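Local coordinates for cobalamin biosynthesis protein CobN (Mycobacterium tuberculosis, PDB 7C6O) that serves as the large, catalytic subunit of cobaltochelatase, the enzyme that inserts cobalt into the corrin ring during cobalamin biosynthesis, at residues 447-459 with 530-544. Residues are numbered along the deposited sequence; the frame is centred on the assembly and turned at random.
Sequences PIRVSAKEYRDWF and HHYLAAYRWLDTGFS
Glu454 reaches out to Ser544 with both carboxylate oxygens, each using its syn lone pair: OE1 takes the backbone N of Ser544 at 2.8 Å in a nearly straight bond (168°), and OE2 takes the hydroxyl. This two-pronged grip fixes the rotation of the carboxylate. Beside it, the Phe543 ring has its edge toward the Glu454 and Ala534 carbonyl oxygens, and Val450 CG1 stands over the centre of one face, 3.8 Å from the centroid. Farther along the strand, Ile448 lies across the Trp538 indole at about a right angle; its CG2, anti to the backbone N, sits over the five-membered ring, 3.4 Å from the centroid, while CG1 touches CZ2 and CH2. The indole NE1 is hydrogen-bonded to the backbone O of Asn545. On helix 452-459, Tyr455, with CG likewise anti to its N (chi1 174°), runs past Ala534 to place OH in the imidazole plane, hydrogen-bonded to His530 ND1 at 2.6 Å. The two rings meet rim to rim with perpendicular planes. The CE1 edge of His530 points at one face of Phe459 in an edge-to-face pair (centroids 4.9 Å apart), and NE2 is hydrogen-bonded to Gly475 O, so both ring nitrogens of this buried histidine have partners. Arg537 CG lies over one face of the Trp458 indole, a CH-pi contact 3.6 Å from the six-membered ring centroid; bends at chi2 and chi3 carry the guanidinium on to Asp540 and Ala580 O. Leu533 CB packs near the outer end of the same indole. The axes of the short helical segments 452-459 and 530-539 cross at 91°, 11.1 Å apart: an orthogonal helix pair with an aromatic cluster of Tyr455, Phe459 and His530, joined to strand 448-451, which pairs antiparallel with strand 492-500 in a mixed sheet of the CobN/magnesium chelatase family region.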
loop_
_atom_site.group_PDB
_atom_site.type_symbol
_atom_site.label_atom_id
_atom_site.label_comp_id
_atom_site.label_asym_id
_atom_site.label_seq_id
_atom_site.Cartn_x
_atom_site.Cartn_y
_atom_site.Cartn_z
ATOM N N PRO A 447 22.870 -1.187 -28.693
ATOM C CA PRO A 447 21.529 -1.233 -28.111
ATOM C C PRO A 447 20.767 -2.451 -28.605
ATOM O O PRO A 447 20.966 -2.938 -29.719
ATOM C CB PRO A 447 20.889 0.067 -28.616
ATOM C CG PRO A 447 21.493 0.255 -29.947
ATOM C CD PRO A 447 22.905 -0.282 -29.861
ATOM N N ILE A 448 19.890 -2.955 -27.738
ATOM C CA ILE A 448 19.102 -4.131 -28.078
ATOM C C ILE A 448 18.088 -3.766 -29.153
ATOM O O ILE A 448 17.525 -2.663 -29.155
ATOM C CB ILE A 448 18.421 -4.701 -26.821
ATOM C CG1 ILE A 448 19.469 -5.301 -25.884
ATOM C CG2 ILE A 448 17.375 -5.748 -27.184
ATOM C CD1 ILE A 448 19.988 -4.340 -24.843
ATOM N N ARG A 449 17.869 -4.685 -30.091
ATOM C CA ARG A 449 16.950 -4.469 -31.202
ATOM C C ARG A 449 15.990 -5.646 -31.280
ATOM O O ARG A 449 16.424 -6.795 -31.427
ATOM C CB ARG A 449 17.716 -4.296 -32.516
ATOM C CG ARG A 449 18.935 -3.389 -32.388
ATOM C CD ARG A 449 19.730 -3.317 -33.675
ATOM N NE ARG A 449 19.082 -2.467 -34.665
ATOM C CZ ARG A 449 19.307 -1.164 -34.790
ATOM N NH1 ARG A 449 20.170 -0.558 -33.987
ATOM N NH2 ARG A 449 18.671 -0.468 -35.720
ATOM N N VAL A 450 14.694 -5.364 -31.168
ATOM C CA VAL A 450 13.642 -6.368 -31.290
ATOM C C VAL A 450 12.973 -6.187 -32.643
ATOM O O VAL A 450 12.514 -5.085 -32.971
ATOM C CB VAL A 450 12.611 -6.255 -30.153
ATOM C CG1 VAL A 450 11.471 -7.243 -30.369
ATOM C CG2 VAL A 450 13.275 -6.489 -28.805
ATOM N N SER A 451 12.917 -7.260 -33.429
ATOM C CA SER A 451 12.314 -7.175 -34.750
ATOM C C SER A 451 10.816 -6.925 -34.631
ATOM O O SER A 451 10.150 -7.455 -33.737
ATOM C CB SER A 451 12.576 -8.453 -35.549
ATOM O OG SER A 451 11.486 -9.352 -35.462
ATOM N N ALA A 452 10.292 -6.096 -35.538
ATOM C CA ALA A 452 8.864 -5.797 -35.533
ATOM C C ALA A 452 8.028 -7.053 -35.732
ATOM O O ALA A 452 6.924 -7.155 -35.186
ATOM C CB ALA A 452 8.539 -4.768 -36.616
ATOM N N LYS A 453 8.539 -8.016 -36.502
ATOM C CA LYS A 453 7.800 -9.252 -36.741
ATOM C C LYS A 453 7.631 -10.050 -35.455
ATOM O O LYS A 453 6.528 -10.509 -35.135
ATOM C CB LYS A 453 8.515 -10.082 -37.809
ATOM C CG LYS A 453 7.913 -11.454 -38.054
ATOM C CD LYS A 453 6.451 -11.359 -38.458
ATOM C CE LYS A 453 5.979 -12.649 -39.107
ATOM N NZ LYS A 453 6.347 -13.841 -38.294
ATOM N N GLU A 454 8.719 -10.230 -34.701
ATOM C CA GLU A 454 8.625 -10.983 -33.455
ATOM C C GLU A 454 7.779 -10.242 -32.428
ATOM O O GLU A 454 7.029 -10.867 -31.670
ATOM C CB GLU A 454 10.020 -11.261 -32.897
ATOM C CG GLU A 454 10.899 -12.093 -33.811
ATOM C CD GLU A 454 12.179 -12.531 -33.133
ATOM O OE1 GLU A 454 12.134 -12.839 -31.925
ATOM O OE2 GLU A 454 13.231 -12.562 -33.805
ATOM N N TYR A 455 7.889 -8.912 -32.386
ATOM C CA TYR A 455 7.058 -8.145 -31.467
ATOM C C TYR A 455 5.583 -8.313 -31.803
ATOM O O TYR A 455 4.755 -8.553 -30.917
ATOM C CB TYR A 455 7.444 -6.664 -31.491
ATOM C CG TYR A 455 6.494 -5.834 -30.662
ATOM C CD1 TYR A 455 6.599 -5.806 -29.277
ATOM C CD2 TYR A 455 5.463 -5.116 -31.257
ATOM C CE1 TYR A 455 5.717 -5.072 -28.507
ATOM C CE2 TYR A 455 4.574 -4.378 -30.494
ATOM C CZ TYR A 455 4.709 -4.358 -29.121
ATOM O OH TYR A 455 3.831 -3.628 -28.350
ATOM N N ARG A 456 5.237 -8.189 -33.087
ATOM C CA ARG A 456 3.844 -8.336 -33.498
ATOM C C ARG A 456 3.323 -9.737 -33.204
ATOM O O ARG A 456 2.162 -9.904 -32.812
ATOM C CB ARG A 456 3.699 -8.012 -34.986
ATOM C CG ARG A 456 2.259 -7.995 -35.474
ATOM C CD ARG A 456 2.194 -7.719 -36.962
ATOM N NE ARG A 456 2.635 -8.862 -37.754
ATOM C CZ ARG A 456 3.280 -8.757 -38.911
ATOM N NH1 ARG A 456 3.575 -7.558 -39.398
ATOM N NH2 ARG A 456 3.641 -9.848 -39.575
ATOM N N ASP A 457 4.165 -10.759 -33.390
ATOM C CA ASP A 457 3.742 -12.123 -33.088
ATOM C C ASP A 457 3.349 -12.269 -31.622
ATOM O O ASP A 457 2.371 -12.953 -31.302
ATOM C CB ASP A 457 4.846 -13.118 -33.451
ATOM C CG ASP A 457 4.980 -13.328 -34.953
ATOM O OD1 ASP A 457 4.033 -12.991 -35.699
ATOM O OD2 ASP A 457 6.035 -13.839 -35.386
ATOM N N TRP A 458 4.094 -11.629 -30.714
ATOM C CA TRP A 458 3.694 -11.642 -29.310
ATOM C C TRP A 458 2.494 -10.736 -29.075
ATOM O O TRP A 458 1.549 -11.111 -28.373
ATOM C CB TRP A 458 4.849 -11.214 -28.400
ATOM C CG TRP A 458 4.340 -10.848 -27.030
ATOM C CD1 TRP A 458 4.021 -11.708 -26.021
ATOM C CD2 TRP A 458 4.046 -9.532 -26.543
ATOM N NE1 TRP A 458 3.564 -11.010 -24.928
ATOM C CE2 TRP A 458 3.568 -9.672 -25.223
ATOM C CE3 TRP A 458 4.149 -8.248 -27.091
ATOM C CZ2 TRP A 458 3.195 -8.578 -24.443
ATOM C CZ3 TRP A 458 3.777 -7.162 -26.314
ATOM C CH2 TRP A 458 3.305 -7.336 -25.003
ATOM N N PHE A 459 2.530 -9.527 -29.640
ATOM C CA PHE A 459 1.455 -8.561 -29.426
ATOM C C PHE A 459 0.102 -9.152 -29.806
ATOM O O PHE A 459 -0.907 -8.900 -29.134
ATOM C CB PHE A 459 1.757 -7.294 -30.231
ATOM C CG PHE A 459 0.850 -6.135 -29.930
ATOM C CD1 PHE A 459 0.943 -5.453 -28.727
ATOM C CD2 PHE A 459 -0.070 -5.702 -30.870
ATOM C CE1 PHE A 459 0.114 -4.375 -28.458
ATOM C CE2 PHE A 459 -0.900 -4.625 -30.608
ATOM C CZ PHE A 459 -0.807 -3.962 -29.401
ATOM N N HIS A 530 4.311 0.581 -27.294
ATOM C CA HIS A 530 4.954 -0.613 -27.832
ATOM C C HIS A 530 6.396 -0.725 -27.356
ATOM O O HIS A 530 6.891 -1.833 -27.127
ATOM C CB HIS A 530 4.909 -0.607 -29.362
ATOM C CG HIS A 530 3.527 -0.684 -29.936
ATOM N ND1 HIS A 530 2.732 -1.806 -29.825
ATOM C CD2 HIS A 530 2.808 0.218 -30.645
ATOM C CE1 HIS A 530 1.581 -1.588 -30.435
ATOM N NE2 HIS A 530 1.600 -0.367 -30.940
ATOM N N HIS A 531 7.084 0.410 -27.203
ATOM C CA HIS A 531 8.449 0.381 -26.687
ATOM C C HIS A 531 8.480 -0.100 -25.241
ATOM O O HIS A 531 9.342 -0.904 -24.865
ATOM C CB HIS A 531 9.082 1.766 -26.811
ATOM C CG HIS A 531 10.463 1.852 -26.243
ATOM N ND1 HIS A 531 10.727 2.401 -25.007
ATOM C CD2 HIS A 531 11.658 1.453 -26.740
ATOM C CE1 HIS A 531 12.026 2.341 -24.769
ATOM N NE2 HIS A 531 12.612 1.768 -25.805
ATOM N N TYR A 532 7.543 0.378 -24.419
ATOM C CA TYR A 532 7.454 -0.080 -23.036
ATOM C C TYR A 532 7.247 -1.589 -22.978
ATOM O O TYR A 532 7.941 -2.296 -22.237
ATOM C CB TYR A 532 6.314 0.652 -22.321
ATOM C CG TYR A 532 6.269 0.447 -20.822
ATOM C CD1 TYR A 532 5.812 -0.748 -20.275
ATOM C CD2 TYR A 532 6.669 1.452 -19.952
ATOM C CE1 TYR A 532 5.768 -0.940 -18.911
ATOM C CE2 TYR A 532 6.627 1.268 -18.578
ATOM C CZ TYR A 532 6.175 0.071 -18.066
ATOM O OH TYR A 532 6.130 -0.123 -16.704
ATOM N N LEU A 533 6.293 -2.101 -23.758
ATOM C CA LEU A 533 6.016 -3.533 -23.746
ATOM C C LEU A 533 7.185 -4.329 -24.311
ATOM O O LEU A 533 7.552 -5.374 -23.762
ATOM C CB LEU A 533 4.736 -3.823 -24.531
ATOM C CG LEU A 533 3.459 -3.199 -23.966
ATOM C CD1 LEU A 533 2.307 -3.338 -24.952
ATOM C CD2 LEU A 533 3.100 -3.834 -22.633
ATOM N N ALA A 534 7.786 -3.850 -25.405
ATOM C CA ALA A 534 8.909 -4.562 -26.006
ATOM C C ALA A 534 10.071 -4.697 -25.029
ATOM O O ALA A 534 10.709 -5.755 -24.955
ATOM C CB ALA A 534 9.365 -3.853 -27.279
ATOM N N ALA A 535 10.355 -3.638 -24.267
ATOM C CA ALA A 535 11.488 -3.668 -23.349
ATOM C C ALA A 535 11.301 -4.734 -22.276
ATOM O O ALA A 535 12.219 -5.512 -21.991
ATOM C CB ALA A 535 11.686 -2.291 -22.718
ATOM N N TYR A 536 10.114 -4.790 -21.665
ATOM C CA TYR A 536 9.880 -5.802 -20.640
ATOM C C TYR A 536 9.808 -7.196 -21.244
ATOM O O TYR A 536 10.298 -8.163 -20.647
ATOM C CB TYR A 536 8.606 -5.486 -19.852
ATOM C CG TYR A 536 8.887 -4.645 -18.634
ATOM C CD1 TYR A 536 9.389 -5.221 -17.474
ATOM C CD2 TYR A 536 8.684 -3.273 -18.650
ATOM C CE1 TYR A 536 9.667 -4.455 -16.358
ATOM C CE2 TYR A 536 8.959 -2.498 -17.537
ATOM C CZ TYR A 536 9.450 -3.095 -16.396
ATOM O OH TYR A 536 9.727 -2.332 -15.286
ATOM N N ARG A 537 9.205 -7.325 -22.425
ATOM C CA ARG A 537 9.140 -8.638 -23.056
ATOM C C ARG A 537 10.519 -9.117 -23.490
ATOM O O ARG A 537 10.754 -10.330 -23.567
ATOM C CB ARG A 537 8.168 -8.605 -24.236
ATOM C CG ARG A 537 6.698 -8.498 -23.824
ATOM C CD ARG A 537 6.235 -9.737 -23.055
ATOM N NE ARG A 537 6.530 -9.667 -21.624
ATOM C CZ ARG A 537 6.918 -10.709 -20.895
ATOM N NH1 ARG A 537 7.071 -11.899 -21.462
ATOM N NH2 ARG A 537 7.165 -10.563 -19.599
ATOM N N TRP A 538 11.450 -8.195 -23.756
ATOM C CA TRP A 538 12.804 -8.622 -24.093
ATOM C C TRP A 538 13.548 -9.143 -22.870
ATOM O O TRP A 538 14.436 -9.994 -23.003
ATOM C CB TRP A 538 13.588 -7.480 -24.741
ATOM C CG TRP A 538 15.034 -7.832 -24.905
ATOM C CD1 TRP A 538 15.587 -8.590 -25.897
ATOM C CD2 TRP A 538 16.107 -7.474 -24.027
ATOM N NE1 TRP A 538 16.941 -8.717 -25.695
ATOM C CE2 TRP A 538 17.285 -8.040 -24.554
ATOM C CE3 TRP A 538 16.187 -6.725 -22.849
ATOM C CZ2 TRP A 538 18.527 -7.880 -23.945
ATOM C CZ3 TRP A 538 17.423 -6.565 -22.247
ATOM C CH2 TRP A 538 18.576 -7.138 -22.797
ATOM N N LEU A 539 13.211 -8.648 -21.676
ATOM C CA LEU A 539 13.803 -9.189 -20.459
ATOM C C LEU A 539 13.456 -10.657 -20.258
ATOM O O LEU A 539 14.197 -11.373 -19.575
ATOM C CB LEU A 539 13.342 -8.391 -19.238
ATOM C CG LEU A 539 13.736 -6.917 -19.162
ATOM C CD1 LEU A 539 13.161 -6.279 -17.902
ATOM C CD2 LEU A 539 15.250 -6.777 -19.196
ATOM N N ASP A 540 12.353 -11.117 -20.837
ATOM C CA ASP A 540 11.853 -12.466 -20.637
ATOM C C ASP A 540 12.366 -13.377 -21.751
ATOM O O ASP A 540 13.277 -13.026 -22.507
ATOM C CB ASP A 540 10.326 -12.438 -20.587
ATOM C CG ASP A 540 9.738 -13.569 -19.762
ATOM O OD1 ASP A 540 10.426 -14.594 -19.561
ATOM O OD2 ASP A 540 8.578 -13.430 -19.324
ATOM N N THR A 541 11.807 -14.575 -21.841
ATOM C CA THR A 541 12.069 -15.452 -22.966
ATOM C C THR A 541 11.017 -15.226 -24.044
ATOM O O THR A 541 9.931 -14.700 -23.788
ATOM C CB THR A 541 12.071 -16.920 -22.533
ATOM O OG1 THR A 541 10.860 -17.215 -21.828
ATOM C CG2 THR A 541 13.265 -17.212 -21.633
ATOM N N GLY A 542 11.358 -15.616 -25.264
ATOM C CA GLY A 542 10.412 -15.529 -26.358
ATOM C C GLY A 542 11.012 -14.920 -27.605
ATOM O O GLY A 542 10.953 -15.513 -28.686
ATOM N N PHE A 543 11.586 -13.729 -27.469
ATOM C CA PHE A 543 12.307 -13.131 -28.582
ATOM C C PHE A 543 13.589 -13.910 -28.840
ATOM O O PHE A 543 14.225 -14.415 -27.910
ATOM C CB PHE A 543 12.613 -11.662 -28.289
ATOM C CG PHE A 543 11.382 -10.797 -28.169
ATOM C CD1 PHE A 543 10.224 -11.113 -28.863
ATOM C CD2 PHE A 543 11.387 -9.670 -27.360
ATOM C CE1 PHE A 543 9.092 -10.318 -28.756
ATOM C CE2 PHE A 543 10.261 -8.870 -27.248
ATOM C CZ PHE A 543 9.111 -9.196 -27.948
ATOM N N SER A 544 13.957 -14.027 -30.119
ATOM C CA SER A 544 15.133 -14.812 -30.483
ATOM C C SER A 544 16.392 -14.284 -29.812
ATOM O O SER A 544 17.284 -15.066 -29.463
ATOM C CB SER A 544 15.302 -14.824 -32.001
ATOM O OG SER A 544 15.417 -13.507 -32.500
#